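Local atomic coordinates of probable E3 ubiquitin-protein ligase HERC1 (Homo sapiens, PDB entry 4QT6), a protein that is probably a very large E3 ubiquitin ligase that attaches ubiquitin to target proteins, its SPRY domain being a likely site of protein-protein recognition. Residues Q16-A30 against P138-K152. Numbering follows the deposited sequence.
Sequences QILTHGSGGKGYGLA and PCVMFYSSNPGEKVK. With ARF (formamide), chain H; ARF (formamide), chain B; ARF (formamide), chain G.
With CG swung trans to its own backbone nitrogen (chi1 -176°), His20 reaches between the two sheets of the SPRY beta-sandwich, while Phe142, its CG beside the backbone nitrogen (chi1 -55°), slides past it the other way. Each CB then sits over the partner's ring, a reciprocal CH-pi pair at 3.7 Å from CB of Phe142 to the His20 centroid; the planes are nearly parallel but the rings barely overlap. This illustrates how one histidine can tie a sandwich together at an end. Strands 17-20 and 150-152 pair antiparallel in one sheet, 26-30 and 138-142 in the other. At the ring edge, ND1 of His20 donates to OE1 of Glu149 (2.7 Å), on its syn side but tilted out of the carboxylate plane, and NE2 of His20 donates almost straight to O of Gly24 (2.7 Å, 172°) from above the carbonyl plane. Were His20 replaced by an alanine, the Glu149 carboxylate and Gly24 carbonyl would probably lose their ring donor, leaving a gap where the imidazole lay against CB of Phe142. Between the sheets, CD2 of Leu18 touches CB of Val140 at 3.8 Å. Glu149 is fixed from its other oxygen too: OG of Ser144 donates to OE2 of Glu149 at 2.6 Å.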
loop_
_atom_site.group_PDB
_atom_site.type_symbol
_atom_site.label_atom_id
_atom_site.label_comp_id
_atom_site.label_asym_id
_atom_site.label_seq_id
_atom_site.Cartn_x
_atom_site.Cartn_y
_atom_site.Cartn_z
ATOM N N GLN A 16 6.400 10.269 8.477
ATOM C CA GLN A 16 5.464 9.159 8.740
ATOM C C GLN A 16 4.293 9.139 7.774
ATOM O O GLN A 16 3.569 8.145 7.703
ATOM C CB GLN A 16 4.860 9.318 10.156
ATOM C CG GLN A 16 5.837 9.477 11.316
ATOM C CD GLN A 16 5.122 9.695 12.664
ATOM O OE1 GLN A 16 3.939 10.066 12.721
ATOM N NE2 GLN A 16 5.848 9.503 13.750
ATOM N N ILE A 17 4.045 10.250 7.094
ATOM C CA ILE A 17 2.854 10.375 6.264
ATOM C C ILE A 17 3.225 10.607 4.815
ATOM O O ILE A 17 4.163 11.351 4.506
ATOM C CB ILE A 17 1.925 11.487 6.802
ATOM C CG1 ILE A 17 1.284 10.991 8.113
ATOM C CG2 ILE A 17 0.831 11.907 5.820
ATOM C CD1 ILE A 17 0.657 12.099 8.919
ATOM N N LEU A 18 2.479 9.959 3.920
ATOM C CA LEU A 18 2.610 10.212 2.503
ATOM C C LEU A 18 1.361 10.950 2.057
ATOM O O LEU A 18 0.225 10.478 2.276
ATOM C CB LEU A 18 2.766 8.909 1.705
ATOM C CG LEU A 18 3.069 9.102 0.219
ATOM C CD1 LEU A 18 4.509 9.516 0.028
ATOM C CD2 LEU A 18 2.765 7.817 -0.560
ATOM N N THR A 19 1.576 12.107 1.437
ATOM C CA THR A 19 0.493 12.950 0.970
ATOM C C THR A 19 0.496 13.028 -0.542
ATOM O O THR A 19 1.537 13.280 -1.146
ATOM C CB THR A 19 0.631 14.366 1.584
ATOM O OG1 THR A 19 0.527 14.262 3.006
ATOM C CG2 THR A 19 -0.434 15.324 1.024
ATOM N N HIS A 20 -0.675 12.828 -1.154
ATOM C CA HIS A 20 -0.784 12.858 -2.594
ATOM C C HIS A 20 -0.663 14.319 -3.017
ATOM O O HIS A 20 -1.396 15.167 -2.510
ATOM C CB HIS A 20 -2.117 12.283 -3.044
ATOM C CG HIS A 20 -2.260 12.183 -4.519
ATOM N ND1 HIS A 20 -3.484 12.021 -5.137
ATOM C CD2 HIS A 20 -1.339 12.213 -5.510
ATOM C CE1 HIS A 20 -3.303 11.937 -6.440
ATOM N NE2 HIS A 20 -2.017 12.079 -6.696
ATOM N N GLY A 21 0.312 14.604 -3.867
ATOM C CA GLY A 21 0.626 15.977 -4.257
ATOM C C GLY A 21 0.207 16.279 -5.674
ATOM O O GLY A 21 -0.730 15.677 -6.208
ATOM N N SER A 22 0.908 17.238 -6.274
ATOM C CA SER A 22 0.639 17.646 -7.647
ATOM C C SER A 22 1.271 16.689 -8.648
ATOM O O SER A 22 2.222 15.973 -8.337
ATOM C CB SER A 22 1.197 19.056 -7.889
ATOM O OG SER A 22 2.624 19.045 -7.932
ATOM N N GLY A 23 0.743 16.705 -9.872
ATOM C CA GLY A 23 1.339 15.966 -10.968
ATOM C C GLY A 23 0.536 14.772 -11.436
ATOM O O GLY A 23 0.958 14.086 -12.371
ATOM N N GLY A 24 -0.619 14.533 -10.804
ATOM C CA GLY A 24 -1.525 13.436 -11.173
ATOM C C GLY A 24 -1.304 12.208 -10.302
ATOM O O GLY A 24 -0.978 12.321 -9.125
ATOM N N LYS A 25 -1.475 11.033 -10.889
ATOM C CA LYS A 25 -1.346 9.783 -10.132
ATOM C C LYS A 25 0.074 9.632 -9.590
ATOM O O LYS A 25 1.048 10.132 -10.167
ATOM C CB LYS A 25 -1.714 8.593 -11.006
ATOM C CG LYS A 25 -3.143 8.637 -11.534
ATOM C CD LYS A 25 -3.460 7.350 -12.257
ATOM C CE LYS A 25 -4.752 7.414 -13.044
ATOM N NZ LYS A 25 -4.987 6.080 -13.657
ATOM N N GLY A 26 0.218 8.926 -8.463
ATOM C CA GLY A 26 1.531 8.876 -7.830
ATOM C C GLY A 26 1.693 7.725 -6.859
ATOM O O GLY A 26 0.756 6.958 -6.649
ATOM N N TYR A 27 2.881 7.641 -6.259
ATOM C CA TYR A 27 3.184 6.589 -5.282
ATOM C C TYR A 27 4.268 7.050 -4.328
ATOM O O TYR A 27 4.992 8.014 -4.580
ATOM C CB TYR A 27 3.643 5.296 -5.976
ATOM C CG TYR A 27 4.940 5.450 -6.725
ATOM C CD1 TYR A 27 6.155 5.399 -6.065
ATOM C CD2 TYR A 27 4.949 5.712 -8.078
ATOM C CE1 TYR A 27 7.342 5.607 -6.734
ATOM C CE2 TYR A 27 6.124 5.878 -8.760
ATOM C CZ TYR A 27 7.316 5.846 -8.090
ATOM O OH TYR A 27 8.505 6.016 -8.764
ATOM N N GLY A 28 4.383 6.311 -3.241
ATOM C CA GLY A 28 5.528 6.433 -2.366
ATOM C C GLY A 28 5.819 5.129 -1.644
ATOM O O GLY A 28 4.908 4.439 -1.199
ATOM N N LEU A 29 7.104 4.827 -1.556
ATOM C CA LEU A 29 7.627 3.672 -0.834
ATOM C C LEU A 29 8.271 4.053 0.485
ATOM O O LEU A 29 8.818 5.155 0.642
ATOM C CB LEU A 29 8.673 2.925 -1.669
ATOM C CG LEU A 29 8.148 1.964 -2.750
ATOM C CD1 LEU A 29 7.242 2.625 -3.786
ATOM C CD2 LEU A 29 9.354 1.319 -3.416
ATOM N N ALA A 30 8.266 3.090 1.398
ATOM C CA ALA A 30 8.949 3.235 2.668
ATOM C C ALA A 30 10.458 3.261 2.476
ATOM O O ALA A 30 10.999 2.793 1.463
ATOM C CB ALA A 30 8.557 2.124 3.608
ATOM N N PRO A 138 7.084 -1.612 1.785
ATOM C CA PRO A 138 5.741 -1.043 1.990
ATOM C C PRO A 138 5.495 0.165 1.092
ATOM O O PRO A 138 6.411 0.970 0.873
ATOM C CB PRO A 138 5.753 -0.649 3.470
ATOM C CG PRO A 138 6.728 -1.589 4.085
ATOM C CD PRO A 138 7.804 -1.809 3.065
ATOM N N CYS A 139 4.299 0.268 0.527
ATOM C CA CYS A 139 3.972 1.364 -0.397
ATOM C C CYS A 139 2.533 1.767 -0.374
ATOM O O CYS A 139 1.671 1.032 0.060
ATOM C CB CYS A 139 4.331 1.013 -1.836
ATOM S SG CYS A 139 3.277 -0.211 -2.612
ATOM N N VAL A 140 2.308 2.961 -0.897
ATOM C CA VAL A 140 0.995 3.544 -1.090
ATOM C C VAL A 140 1.001 4.087 -2.503
ATOM O O VAL A 140 2.016 4.627 -2.956
ATOM C CB VAL A 140 0.762 4.673 -0.065
ATOM C CG1 VAL A 140 -0.529 5.410 -0.344
ATOM C CG2 VAL A 140 0.776 4.104 1.344
HETATM N N MSE A 141 -0.120 3.933 -3.205
HETATM C CA MSE A 141 -0.283 4.496 -4.554
HETATM C C MSE A 141 -1.601 5.231 -4.592
HETATM O O MSE A 141 -2.562 4.782 -3.972
HETATM C CB MSE A 141 -0.237 3.314 -5.530
HETATM C CG MSE A 141 -0.219 3.638 -7.021
HETATM SE SE MSE A 141 -2.023 3.896 -7.789
HETATM C CE MSE A 141 -3.117 2.717 -6.662
ATOM N N PHE A 142 -1.651 6.349 -5.312
ATOM C CA PHE A 142 -2.881 7.089 -5.517
ATOM C C PHE A 142 -3.202 7.157 -7.005
ATOM O O PHE A 142 -2.352 7.571 -7.794
ATOM C CB PHE A 142 -2.723 8.503 -4.972
ATOM C CG PHE A 142 -2.297 8.569 -3.531
ATOM C CD1 PHE A 142 -3.178 8.227 -2.501
ATOM C CD2 PHE A 142 -1.017 9.020 -3.201
ATOM C CE1 PHE A 142 -2.775 8.301 -1.182
ATOM C CE2 PHE A 142 -0.609 9.096 -1.866
ATOM C CZ PHE A 142 -1.489 8.727 -0.872
ATOM N N TYR A 143 -4.412 6.740 -7.373
ATOM C CA TYR A 143 -4.836 6.775 -8.784
ATOM C C TYR A 143 -5.765 7.922 -9.087
ATOM O O TYR A 143 -6.202 8.079 -10.243
ATOM C CB TYR A 143 -5.441 5.444 -9.248
ATOM C CG TYR A 143 -6.614 4.958 -8.442
ATOM C CD1 TYR A 143 -7.893 5.430 -8.687
ATOM C CD2 TYR A 143 -6.449 4.032 -7.423
ATOM C CE1 TYR A 143 -8.961 5.005 -7.942
ATOM C CE2 TYR A 143 -7.525 3.585 -6.674
ATOM C CZ TYR A 143 -8.786 4.051 -6.955
ATOM O OH TYR A 143 -9.846 3.595 -6.225
ATOM N N SER A 144 -6.075 8.717 -8.073
ATOM C CA SER A 144 -6.785 9.958 -8.277
ATOM C C SER A 144 -5.923 10.977 -9.011
ATOM O O SER A 144 -4.685 10.913 -9.004
ATOM C CB SER A 144 -7.238 10.505 -6.927
ATOM O OG SER A 144 -6.145 10.540 -6.030
ATOM N N SER A 145 -6.588 11.930 -9.660
ATOM C CA SER A 145 -5.896 12.984 -10.396
ATOM C C SER A 145 -5.514 14.140 -9.481
ATOM O O SER A 145 -4.459 14.744 -9.634
ATOM C CB SER A 145 -6.795 13.505 -11.519
ATOM O OG SER A 145 -8.051 13.905 -11.008
ATOM N N ASN A 146 -6.406 14.451 -8.544
ATOM C CA ASN A 146 -6.240 15.590 -7.676
ATOM C C ASN A 146 -5.449 15.233 -6.427
ATOM O O ASN A 146 -5.528 14.105 -5.934
ATOM C CB ASN A 146 -7.599 16.120 -7.236
ATOM C CG ASN A 146 -8.381 16.745 -8.373
ATOM O OD1 ASN A 146 -7.830 17.066 -9.422
ATOM N ND2 ASN A 146 -9.676 16.925 -8.160
ATOM N N PRO A 147 -4.701 16.206 -5.902
ATOM C CA PRO A 147 -3.988 16.008 -4.645
ATOM C C PRO A 147 -4.891 15.833 -3.425
ATOM O O PRO A 147 -6.094 16.125 -3.472
ATOM C CB PRO A 147 -3.180 17.290 -4.486
ATOM C CG PRO A 147 -3.854 18.298 -5.350
ATOM C CD PRO A 147 -4.480 17.549 -6.468
ATOM N N GLY A 148 -4.296 15.371 -2.328
ATOM C CA GLY A 148 -4.904 15.537 -1.009
ATOM C C GLY A 148 -4.996 14.373 -0.059
ATOM O O GLY A 148 -5.110 14.570 1.163
ATOM N N GLU A 149 -5.015 13.161 -0.595
ATOM C CA GLU A 149 -5.140 11.991 0.264
ATOM C C GLU A 149 -3.893 11.897 1.119
ATOM O O GLU A 149 -2.834 12.342 0.697
ATOM C CB GLU A 149 -5.263 10.700 -0.534
ATOM C CG GLU A 149 -6.483 10.561 -1.436
ATOM C CD GLU A 149 -6.262 11.109 -2.825
ATOM O OE1 GLU A 149 -5.238 11.763 -3.077
ATOM O OE2 GLU A 149 -7.132 10.887 -3.681
ATOM N N LYS A 150 -4.022 11.303 2.304
ATOM C CA LYS A 150 -2.889 11.123 3.219
ATOM C C LYS A 150 -2.932 9.766 3.899
ATOM O O LYS A 150 -3.981 9.349 4.397
ATOM C CB LYS A 150 -2.858 12.212 4.306
ATOM C CG LYS A 150 -2.684 13.624 3.795
ATOM C CD LYS A 150 -2.493 14.561 4.975
ATOM C CE LYS A 150 -2.488 16.013 4.502
ATOM N NZ LYS A 150 -1.790 16.942 5.427
ATOM N N VAL A 151 -1.799 9.071 3.908
ATOM C CA VAL A 151 -1.683 7.753 4.562
ATOM C C VAL A 151 -0.477 7.756 5.484
ATOM O O VAL A 151 0.621 8.167 5.084
ATOM C CB VAL A 151 -1.532 6.622 3.508
ATOM C CG1 VAL A 151 -1.399 5.242 4.156
ATOM C CG2 VAL A 151 -2.713 6.633 2.544
ATOM N N LYS A 152 -0.667 7.252 6.697
ATOM C CA LYS A 152 0.395 7.112 7.667
ATOM C C LYS A 152 0.897 5.670 7.712
ATOM O O LYS A 152 0.090 4.735 7.736
ATOM C CB LYS A 152 -0.130 7.512 9.048
ATOM C CG LYS A 152 0.890 7.418 10.165
ATOM C CD LYS A 152 0.363 8.009 11.458
ATOM C CE LYS A 152 1.384 7.846 12.567
ATOM N NZ LYS A 152 1.074 8.647 13.783
HETATM N N ARF H . 4.537 16.606 -6.819
HETATM C C ARF H . 4.398 16.657 -5.491
HETATM O O ARF H . 3.666 17.506 -4.999
HETATM N N ARF B . -13.285 5.868 -6.354
HETATM C C ARF B . -13.184 4.831 -7.182
HETATM O O ARF B . -12.161 4.166 -7.231
HETATM N N ARF G . -10.777 9.775 -5.864
HETATM C C ARF G . -10.936 8.809 -6.778
HETATM O O ARF G . -10.409 8.909 -7.878
HETATM O O HOH W 1 -2.279 15.593 -8.547
#